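Local coordinates for structural polyprotein, VP2 (Israeli acute paralysis virus, PDB 5CDD), which probably serves as a structural building block of the virus shell, one of the capsid proteins cut from a longer polyprotein, at residues K69-D74 against I188-P193; T54-G59 against M183-I188; R90-Y95 against F160-V165. One frame throughout, in Å; residues are numbered along the deposited sequence.

The three contacts spread across one picornavirus-like jelly roll, built from two antiparallel sheets. Contacts 1 and 2 sit together, centres about 12 Å apart, and share Ile188: contact 1 pairs strand 68-81 with 188-193, and contact 2 packs helix 53-57 on strand 179-186, a neighbour of 68-81 in the same sheet. Contact 3 joins strands 90-97 and 155-161 of the second sheet, its centre about 33 Å from contact 1 and 23 Å from contact 2, on the opposite side of the chain's centre. Along the chain, contacts 1 and 2 interleave and contact 3 is nested inside both, so late strands return to early ones.

Contact 1: K69-D74 against I188-P193; sequences KYLRCD and ISLVIP
Strands 69-74 and 188-193 run antiparallel, 178° between their directions, with Tyr70-Val191 and Arg72-Ser189 as hydrogen-bonded pairs and Leu71-Leu190 as the non-hydrogen-bonded pair between them. Ser189 N gives its hydrogen to Arg72 O at 2.7 Å, Arg72 N returns one to Ser189 O, and Val191 N binds Tyr70 O, while the reverse bond from Tyr70 N is weak. Beyond them Lys69 N reaches Ile192 O at 3.0 Å. On the face of Leu71 and Leu190 the contact is oily: Leu71 CD1 touches both Ile188 CG2, at 3.6 Å, and Leu190 CD1, and the Leu71 and Ile188 side chains meet at a slant. Helix 2-9 closes over Ile188 and Leu190. The other face carries Tyr70, Arg72, Ser189 and Val191. Here the CB atoms of Arg72 and Ser189 meet at 3.5 Å, after which the arginine chain, extended from CG to NE, runs off the pair. With chi1 at -177°, Lys69 puts its CG over the centre of the Tyr70 ring; Ile192 CG1 stands at that ring's edge. Lys69 NZ then forms a salt bridge to Asp146. After the corner that ends strand 179-186, 188-193 takes up the pairing with 68-81, the D strand, and so prolongs the BIDG sheet of a viral jelly roll.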
loop_
_atom_site.group_PDB
_atom_site.type_symbol
_atom_site.label_atom_id
_atom_site.label_comp_id
_atom_site.label_asym_id
_atom_site.label_seq_id
_atom_site.Cartn_x
_atom_site.Cartn_y
_atom_site.Cartn_z
ATOM N N LYS C 69 -30.570 -11.747 -51.720
ATOM C CA LYS C 69 -29.588 -12.758 -51.351
ATOM C C LYS C 69 -29.700 -13.363 -49.955
ATOM O O LYS C 69 -29.701 -14.587 -49.810
ATOM C CB LYS C 69 -28.180 -12.192 -51.547
ATOM C CG LYS C 69 -27.059 -13.175 -51.258
ATOM C CD LYS C 69 -27.116 -14.366 -52.191
ATOM C CE LYS C 69 -25.937 -15.289 -51.969
ATOM N NZ LYS C 69 -25.963 -16.438 -52.909
ATOM N N TYR C 70 -29.791 -12.521 -48.930
ATOM C CA TYR C 70 -29.860 -13.021 -47.560
ATOM C C TYR C 70 -31.135 -12.703 -46.793
ATOM O O TYR C 70 -31.708 -11.622 -46.923
ATOM C CB TYR C 70 -28.656 -12.507 -46.769
ATOM C CG TYR C 70 -27.330 -12.933 -47.349
ATOM C CD1 TYR C 70 -26.965 -14.279 -47.393
ATOM C CD2 TYR C 70 -26.442 -11.992 -47.866
ATOM C CE1 TYR C 70 -25.746 -14.678 -47.941
ATOM C CE2 TYR C 70 -25.220 -12.378 -48.417
ATOM C CZ TYR C 70 -24.880 -13.722 -48.450
ATOM O OH TYR C 70 -23.677 -14.107 -48.993
ATOM N N LEU C 71 -31.559 -13.663 -45.979
ATOM C CA LEU C 71 -32.757 -13.525 -45.166
ATOM C C LEU C 71 -32.474 -13.947 -43.731
ATOM O O LEU C 71 -31.690 -14.862 -43.484
ATOM C CB LEU C 71 -33.884 -14.392 -45.731
ATOM C CG LEU C 71 -35.162 -14.489 -44.892
ATOM C CD1 LEU C 71 -35.849 -13.133 -44.826
ATOM C CD2 LEU C 71 -36.088 -15.520 -45.502
ATOM N N ARG C 72 -33.117 -13.266 -42.790
ATOM C CA ARG C 72 -32.973 -13.566 -41.372
ATOM C C ARG C 72 -34.383 -13.431 -40.810
ATOM O O ARG C 72 -35.046 -12.425 -41.054
ATOM C CB ARG C 72 -32.040 -12.554 -40.705
ATOM C CG ARG C 72 -31.640 -12.925 -39.291
ATOM C CD ARG C 72 -31.000 -11.751 -38.571
ATOM N NE ARG C 72 -30.564 -12.118 -37.226
ATOM C CZ ARG C 72 -29.498 -12.870 -36.964
ATOM N NH1 ARG C 72 -28.751 -13.335 -37.958
ATOM N NH2 ARG C 72 -29.181 -13.164 -35.709
ATOM N N CYS C 73 -34.852 -14.431 -40.071
ATOM C CA CYS C 73 -36.209 -14.359 -39.540
ATOM C C CYS C 73 -36.579 -15.464 -38.559
ATOM O O CYS C 73 -35.873 -16.464 -38.422
ATOM C CB CYS C 73 -37.203 -14.408 -40.699
ATOM S SG CYS C 73 -37.102 -15.960 -41.640
ATOM N N ASP C 74 -37.706 -15.261 -37.881
ATOM C CA ASP C 74 -38.235 -16.238 -36.940
ATOM C C ASP C 74 -39.459 -16.821 -37.632
ATOM O O ASP C 74 -40.178 -16.106 -38.330
ATOM C CB ASP C 74 -38.682 -15.582 -35.627
ATOM C CG ASP C 74 -37.574 -14.802 -34.945
ATOM O OD1 ASP C 74 -36.416 -15.271 -34.940
ATOM O OD2 ASP C 74 -37.873 -13.721 -34.397
ATOM N N ILE C 188 -38.201 -10.270 -39.784
ATOM C CA ILE C 188 -37.599 -10.372 -41.101
ATOM C C ILE C 188 -36.498 -9.365 -41.388
ATOM O O ILE C 188 -36.618 -8.178 -41.082
ATOM C CB ILE C 188 -38.660 -10.245 -42.197
ATOM C CG1 ILE C 188 -39.815 -11.203 -41.905
ATOM C CG2 ILE C 188 -38.035 -10.550 -43.551
ATOM C CD1 ILE C 188 -41.017 -10.973 -42.765
ATOM N N SER C 189 -35.425 -9.868 -41.987
ATOM C CA SER C 189 -34.276 -9.061 -42.371
ATOM C C SER C 189 -33.944 -9.488 -43.803
ATOM O O SER C 189 -33.490 -10.610 -44.031
ATOM C CB SER C 189 -33.095 -9.348 -41.446
ATOM O OG SER C 189 -31.984 -8.543 -41.785
ATOM N N LEU C 190 -34.178 -8.598 -44.762
ATOM C CA LEU C 190 -33.944 -8.899 -46.176
ATOM C C LEU C 190 -32.891 -7.965 -46.773
ATOM O O LEU C 190 -33.137 -6.770 -46.905
ATOM C CB LEU C 190 -35.269 -8.759 -46.926
ATOM C CG LEU C 190 -35.535 -9.537 -48.209
ATOM C CD1 LEU C 190 -35.278 -11.025 -48.015
ATOM C CD2 LEU C 190 -36.985 -9.306 -48.599
ATOM N N VAL C 191 -31.845 -8.471 -47.305
ATOM C CA VAL C 191 -30.869 -7.734 -47.794
ATOM C C VAL C 191 -30.032 -8.209 -48.817
ATOM O O VAL C 191 -29.853 -9.145 -48.855
ATOM C CB VAL C 191 -29.893 -7.393 -46.791
ATOM C CG1 VAL C 191 -30.472 -6.812 -45.732
ATOM C CG2 VAL C 191 -29.253 -8.420 -46.111
ATOM N N ILE C 192 -29.505 -7.365 -49.670
ATOM C CA ILE C 192 -28.598 -7.552 -50.814
ATOM C C ILE C 192 -29.159 -8.060 -52.095
ATOM O O ILE C 192 -29.718 -8.903 -52.013
ATOM C CB ILE C 192 -27.422 -8.337 -50.487
ATOM C CG1 ILE C 192 -26.882 -7.942 -49.231
ATOM C CG2 ILE C 192 -26.401 -8.447 -51.520
ATOM C CD1 ILE C 192 -26.218 -6.776 -49.268
ATOM N N PRO C 193 -29.005 -7.443 -53.302
ATOM C CA PRO C 193 -29.623 -7.982 -54.462
ATOM C C PRO C 193 -28.842 -8.726 -55.270
ATOM O O PRO C 193 -27.813 -8.613 -55.246
ATOM C CB PRO C 193 -29.844 -6.813 -55.215
ATOM C CG PRO C 193 -29.749 -5.730 -54.384
ATOM C CD PRO C 193 -28.592 -6.132 -53.875
#

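Contact 2: T54-G59 against M183-I188; sequences TVLKAG and MWLSNI
The flat group that meets the helix is the Met183-Trp184 peptide, and Val55 CG2 sits over one face of it, 3.9 Å from both Met183 C and Trp184 N. The indole of Trp184 takes no such part: its CB leaves the strand on the side away from the helix, and the side chain packs on Pro12 and Gln76. Val55 spreads its two methyls along the near side of the strand. CG2 also meets Met183 CB at 4.0 Å, and CG1 touches Leu185 CD2 at 3.5 Å. The chi1 of 62° makes this fork possible, putting CG2 opposite the backbone N and CG1 in the gap between N and the carbonyl carbon. Leu185 answers with its own fork: while CD2 takes Val55, CD1 reaches Leu56 CD2 at 3.7 Å, the two leucine side chains crossing at about a right angle. Leu56 comes in from the flank of the helix, its methyl end doing the touching. Met183 and Leu185, two residues apart, both point CB toward the helix, while Trp184 between them in sequence points away. The short helix 53-57, its backbone bonds weak, thus packs on strand 179-186, with Met183 also touching Trp49 and Leu51 of the other sheet and Leu56 packing on Leu65. No hydrogen bond crosses the contact; the touching atoms are aliphatic carbons and one peptide face, which is consistent with cohesion by hydrophobic burial rather than by directed polar bonds.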
loop_
_atom_site.group_PDB
_atom_site.type_symbol
_atom_site.label_atom_id
_atom_site.label_comp_id
_atom_site.label_asym_id
_atom_site.label_seq_id
_atom_site.Cartn_x
_atom_site.Cartn_y
_atom_site.Cartn_z
ATOM N N THR C 54 -39.973 -24.391 -46.197
ATOM C CA THR C 54 -41.372 -24.792 -46.287
ATOM C C THR C 54 -42.328 -23.608 -46.346
ATOM O O THR C 54 -43.283 -23.605 -47.123
ATOM C CB THR C 54 -41.778 -25.677 -45.086
ATOM O OG1 THR C 54 -41.080 -26.926 -45.148
ATOM C CG2 THR C 54 -43.269 -25.948 -45.099
ATOM N N VAL C 55 -42.075 -22.605 -45.515
ATOM C CA VAL C 55 -42.934 -21.428 -45.479
ATOM C C VAL C 55 -42.588 -20.465 -46.616
ATOM O O VAL C 55 -43.450 -19.737 -47.110
ATOM C CB VAL C 55 -42.822 -20.699 -44.120
ATOM C CG1 VAL C 55 -41.409 -20.214 -43.911
ATOM C CG2 VAL C 55 -43.803 -19.536 -44.057
ATOM N N LEU C 56 -41.329 -20.464 -47.043
ATOM C CA LEU C 56 -40.938 -19.588 -48.139
ATOM C C LEU C 56 -41.559 -20.097 -49.444
ATOM O O LEU C 56 -41.548 -19.393 -50.450
ATOM C CB LEU C 56 -39.410 -19.515 -48.284
ATOM C CG LEU C 56 -38.557 -18.846 -47.199
ATOM C CD1 LEU C 56 -37.087 -18.970 -47.590
ATOM C CD2 LEU C 56 -38.934 -17.375 -47.028
ATOM N N LYS C 57 -42.098 -21.316 -49.436
ATOM C CA LYS C 57 -42.724 -21.858 -50.640
ATOM C C LYS C 57 -44.240 -21.650 -50.715
ATOM O O LYS C 57 -44.817 -21.724 -51.795
ATOM C CB LYS C 57 -42.400 -23.356 -50.817
ATOM C CG LYS C 57 -41.079 -23.627 -51.559
ATOM C CD LYS C 57 -41.079 -24.935 -52.372
ATOM C CE LYS C 57 -40.813 -26.160 -51.518
ATOM N NZ LYS C 57 -39.407 -26.249 -51.034
ATOM N N ALA C 58 -44.890 -21.382 -49.588
ATOM C CA ALA C 58 -46.336 -21.176 -49.608
ATOM C C ALA C 58 -46.731 -19.712 -49.780
ATOM O O ALA C 58 -45.896 -18.816 -49.656
ATOM C CB ALA C 58 -46.955 -21.725 -48.342
ATOM N N GLY C 59 -48.006 -19.480 -50.079
ATOM C CA GLY C 59 -48.501 -18.123 -50.247
ATOM C C GLY C 59 -47.752 -17.292 -51.265
ATOM O O GLY C 59 -47.946 -16.080 -51.339
ATOM N N MET C 183 -48.462 -20.829 -41.133
ATOM C CA MET C 183 -47.112 -20.354 -40.874
ATOM C C MET C 183 -46.831 -19.033 -41.575
ATOM O O MET C 183 -47.475 -18.693 -42.569
ATOM C CB MET C 183 -46.082 -21.394 -41.323
ATOM C CG MET C 183 -45.976 -22.607 -40.420
ATOM S SD MET C 183 -44.692 -23.746 -40.978
ATOM C CE MET C 183 -45.641 -25.232 -41.253
ATOM N N TRP C 184 -45.864 -18.294 -41.043
ATOM C CA TRP C 184 -45.461 -17.012 -41.603
ATOM C C TRP C 184 -44.172 -16.575 -40.923
ATOM O O TRP C 184 -43.718 -17.219 -39.979
ATOM C CB TRP C 184 -46.566 -15.969 -41.408
ATOM C CG TRP C 184 -46.862 -15.609 -39.985
ATOM C CD1 TRP C 184 -46.324 -14.579 -39.271
ATOM C CD2 TRP C 184 -47.804 -16.250 -39.116
ATOM N NE1 TRP C 184 -46.878 -14.532 -38.015
ATOM C CE2 TRP C 184 -47.789 -15.547 -37.893
ATOM C CE3 TRP C 184 -48.661 -17.351 -39.254
ATOM C CZ2 TRP C 184 -48.602 -15.906 -36.810
ATOM C CZ3 TRP C 184 -49.469 -17.710 -38.177
ATOM C CH2 TRP C 184 -49.432 -16.987 -36.971
ATOM N N LEU C 185 -43.583 -15.485 -41.397
ATOM C CA LEU C 185 -42.325 -15.014 -40.835
ATOM C C LEU C 185 -42.451 -13.727 -40.029
ATOM O O LEU C 185 -43.367 -12.932 -40.237
ATOM C CB LEU C 185 -41.312 -14.819 -41.967
ATOM C CG LEU C 185 -41.160 -16.005 -42.929
ATOM C CD1 LEU C 185 -40.240 -15.626 -44.076
ATOM C CD2 LEU C 185 -40.619 -17.216 -42.186
ATOM N N SER C 186 -41.525 -13.542 -39.093
ATOM C CA SER C 186 -41.478 -12.349 -38.254
ATOM C C SER C 186 -40.001 -12.035 -38.026
ATOM O O SER C 186 -39.149 -12.898 -38.241
ATOM C CB SER C 186 -42.186 -12.597 -36.921
ATOM O OG SER C 186 -41.561 -13.633 -36.186
ATOM N N ASN C 187 -39.692 -10.812 -37.605
ATOM C CA ASN C 187 -38.303 -10.414 -37.384
ATOM C C ASN C 187 -37.518 -10.527 -38.677
ATOM O O ASN C 187 -36.325 -10.829 -38.670
ATOM C CB ASN C 187 -37.652 -11.303 -36.328
ATOM C CG ASN C 187 -37.564 -10.629 -34.989
ATOM O OD1 ASN C 187 -38.572 -10.198 -34.434
ATOM N ND2 ASN C 187 -36.350 -10.524 -34.457
ATOM N N ILE C 188 -38.201 -10.270 -39.784
ATOM C CA ILE C 188 -37.599 -10.372 -41.101
ATOM C C ILE C 188 -36.498 -9.365 -41.388
ATOM O O ILE C 188 -36.618 -8.178 -41.082
ATOM C CB ILE C 188 -38.660 -10.245 -42.197
ATOM C CG1 ILE C 188 -39.815 -11.203 -41.905
ATOM C CG2 ILE C 188 -38.035 -10.550 -43.551
ATOM C CD1 ILE C 188 -41.017 -10.973 -42.765
#

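Contact 3: R90-Y95 against F160-V165; sequences RMYLAY and FPITPV
Arg90 O is approached by two successive amides, Ile162 N at 3.1 Å and Thr163 N a little farther off, both weak bonds, where strand 155-161 of the jelly roll's CHEF sheet ends and its chain bends off its partner strand 90-97. Thr163 adds a third link, its OG1 accepting a weak bond from Arg90 N, so the backbone of Arg90 is held through both its N and its O. The regular antiparallel pairing lies one step inward: Tyr92 and Phe160 form a hydrogen-bonded pair, with Tyr92 N to Phe160 O at 2.7 Å and a return bond from Phe160 N to Tyr92 O. Ile162 already has helical backbone angles, and that turn swings its side chain back across strand 90-95, where CD1 reaches Tyr92 CB at 3.8 Å. The tyrosine ring continues past this methyl, its OH bonding the carbonyl oxygen of Tyr119. The Arg90 guanidinium likewise leads away from the pair, forming salt bridges to Asp125 of its own chain and to Glu200 of a neighbouring subunit. Val259 of that same neighbouring subunit packs on Ile162 and Thr163, so one partner chain covers all three residues. On the face of Met91 and Pro161, the non-hydrogen-bonded pair, the methionine chain bends at chi3 (103°), which brings its CE methyl against the proline ring, 3.5 Å from Pro161 CG.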
loop_
_atom_site.group_PDB
_atom_site.type_symbol
_atom_site.label_atom_id
_atom_site.label_comp_id
_atom_site.label_asym_id
_atom_site.label_seq_id
_atom_site.Cartn_x
_atom_site.Cartn_y
_atom_site.Cartn_z
ATOM N N ARG C 90 -54.010 -35.954 -27.079
ATOM C CA ARG C 90 -53.094 -34.837 -26.880
ATOM C C ARG C 90 -51.797 -35.055 -27.655
ATOM O O ARG C 90 -51.223 -36.143 -27.632
ATOM C CB ARG C 90 -52.791 -34.649 -25.391
ATOM C CG ARG C 90 -51.871 -33.478 -25.114
ATOM C CD ARG C 90 -51.762 -33.150 -23.635
ATOM N NE ARG C 90 -53.027 -32.690 -23.070
ATOM C CZ ARG C 90 -53.118 -31.893 -22.009
ATOM N NH1 ARG C 90 -52.018 -31.467 -21.403
ATOM N NH2 ARG C 90 -54.308 -31.527 -21.548
ATOM N N MET C 91 -51.340 -34.011 -28.341
ATOM C CA MET C 91 -50.117 -34.094 -29.134
ATOM C C MET C 91 -49.077 -33.073 -28.693
ATOM O O MET C 91 -49.350 -32.218 -27.850
ATOM C CB MET C 91 -50.442 -33.880 -30.610
ATOM C CG MET C 91 -51.644 -34.669 -31.077
ATOM S SD MET C 91 -51.781 -34.718 -32.859
ATOM C CE MET C 91 -51.167 -36.371 -33.169
ATOM N N TYR C 92 -47.886 -33.164 -29.273
ATOM C CA TYR C 92 -46.805 -32.251 -28.932
ATOM C C TYR C 92 -46.124 -31.708 -30.183
ATOM O O TYR C 92 -45.646 -32.471 -31.025
ATOM C CB TYR C 92 -45.775 -32.967 -28.055
ATOM C CG TYR C 92 -44.787 -32.045 -27.373
ATOM C CD1 TYR C 92 -45.223 -31.070 -26.476
ATOM C CD2 TYR C 92 -43.416 -32.161 -27.605
ATOM C CE1 TYR C 92 -44.319 -30.231 -25.824
ATOM C CE2 TYR C 92 -42.502 -31.327 -26.959
ATOM C CZ TYR C 92 -42.960 -30.366 -26.070
ATOM O OH TYR C 92 -42.065 -29.544 -25.422
ATOM N N LEU C 93 -46.091 -30.384 -30.302
ATOM C CA LEU C 93 -45.456 -29.731 -31.438
ATOM C C LEU C 93 -44.116 -29.176 -30.970
ATOM O O LEU C 93 -44.071 -28.232 -30.181
ATOM C CB LEU C 93 -46.335 -28.590 -31.956
ATOM C CG LEU C 93 -45.824 -27.839 -33.190
ATOM C CD1 LEU C 93 -45.816 -28.767 -34.398
ATOM C CD2 LEU C 93 -46.710 -26.633 -33.455
ATOM N N ALA C 94 -43.027 -29.767 -31.452
ATOM C CA ALA C 94 -41.692 -29.327 -31.064
ATOM C C ALA C 94 -40.796 -29.106 -32.277
ATOM O O ALA C 94 -41.069 -29.623 -33.359
ATOM C CB ALA C 94 -41.062 -30.355 -30.136
ATOM N N TYR C 95 -39.729 -28.335 -32.091
ATOM C CA TYR C 95 -38.791 -28.066 -33.175
ATOM C C TYR C 95 -37.376 -28.441 -32.749
ATOM O O TYR C 95 -37.072 -28.498 -31.557
ATOM C CB TYR C 95 -38.858 -26.590 -33.596
ATOM C CG TYR C 95 -38.259 -25.600 -32.620
ATOM C CD1 TYR C 95 -36.877 -25.424 -32.533
ATOM C CD2 TYR C 95 -39.075 -24.819 -31.802
ATOM C CE1 TYR C 95 -36.321 -24.492 -31.659
ATOM C CE2 TYR C 95 -38.531 -23.886 -30.922
ATOM C CZ TYR C 95 -37.153 -23.726 -30.857
ATOM O OH TYR C 95 -36.607 -22.802 -29.996
ATOM N N PHE C 160 -45.823 -34.692 -32.916
ATOM C CA PHE C 160 -45.874 -36.027 -32.328
ATOM C C PHE C 160 -47.127 -36.286 -31.499
ATOM O O PHE C 160 -47.668 -35.378 -30.866
ATOM C CB PHE C 160 -44.664 -36.243 -31.416
ATOM C CG PHE C 160 -43.338 -36.153 -32.113
ATOM C CD1 PHE C 160 -42.912 -37.168 -32.965
ATOM C CD2 PHE C 160 -42.496 -35.068 -31.887
ATOM C CE1 PHE C 160 -41.662 -37.105 -33.580
ATOM C CE2 PHE C 160 -41.247 -34.995 -32.495
ATOM C CZ PHE C 160 -40.827 -36.016 -33.343
ATOM N N PRO C 161 -47.610 -37.539 -31.503
ATOM C CA PRO C 161 -48.800 -37.908 -30.729
ATOM C C PRO C 161 -48.328 -38.417 -29.363
ATOM O O PRO C 161 -47.698 -39.472 -29.281
ATOM C CB PRO C 161 -49.428 -39.033 -31.559
ATOM C CG PRO C 161 -48.769 -38.919 -32.919
ATOM C CD PRO C 161 -47.370 -38.528 -32.565
ATOM N N ILE C 162 -48.609 -37.673 -28.298
ATOM C CA ILE C 162 -48.194 -38.101 -26.965
ATOM C C ILE C 162 -48.983 -39.335 -26.547
ATOM O O ILE C 162 -48.412 -40.332 -26.105
ATOM C CB ILE C 162 -48.417 -36.992 -25.917
ATOM C CG1 ILE C 162 -47.532 -35.787 -26.238
ATOM C CG2 ILE C 162 -48.108 -37.522 -24.523
ATOM C CD1 ILE C 162 -47.723 -34.616 -25.295
ATOM N N THR C 163 -50.303 -39.253 -26.689
ATOM C CA THR C 163 -51.194 -40.352 -26.343
ATOM C C THR C 163 -51.925 -40.803 -27.599
ATOM O O THR C 163 -51.995 -40.065 -28.580
ATOM C CB THR C 163 -52.260 -39.916 -25.323
ATOM O OG1 THR C 163 -53.148 -38.970 -25.935
ATOM C CG2 THR C 163 -51.609 -39.280 -24.109
ATOM N N PRO C 164 -52.474 -42.026 -27.586
ATOM C CA PRO C 164 -53.199 -42.526 -28.756
ATOM C C PRO C 164 -54.506 -41.752 -28.914
ATOM O O PRO C 164 -55.084 -41.305 -27.923
ATOM C CB PRO C 164 -53.430 -43.991 -28.407
ATOM C CG PRO C 164 -53.604 -43.943 -26.919
ATOM C CD PRO C 164 -52.481 -43.022 -26.500
ATOM N N VAL C 165 -54.967 -41.581 -30.150
ATOM C CA VAL C 165 -56.214 -40.858 -30.382
ATOM C C VAL C 165 -57.380 -41.731 -29.926
ATOM O O VAL C 165 -57.669 -42.767 -30.527
ATOM C CB VAL C 165 -56.393 -40.510 -31.871
ATOM C CG1 VAL C 165 -57.629 -39.651 -32.053
ATOM C CG2 VAL C 165 -55.162 -39.784 -32.387
#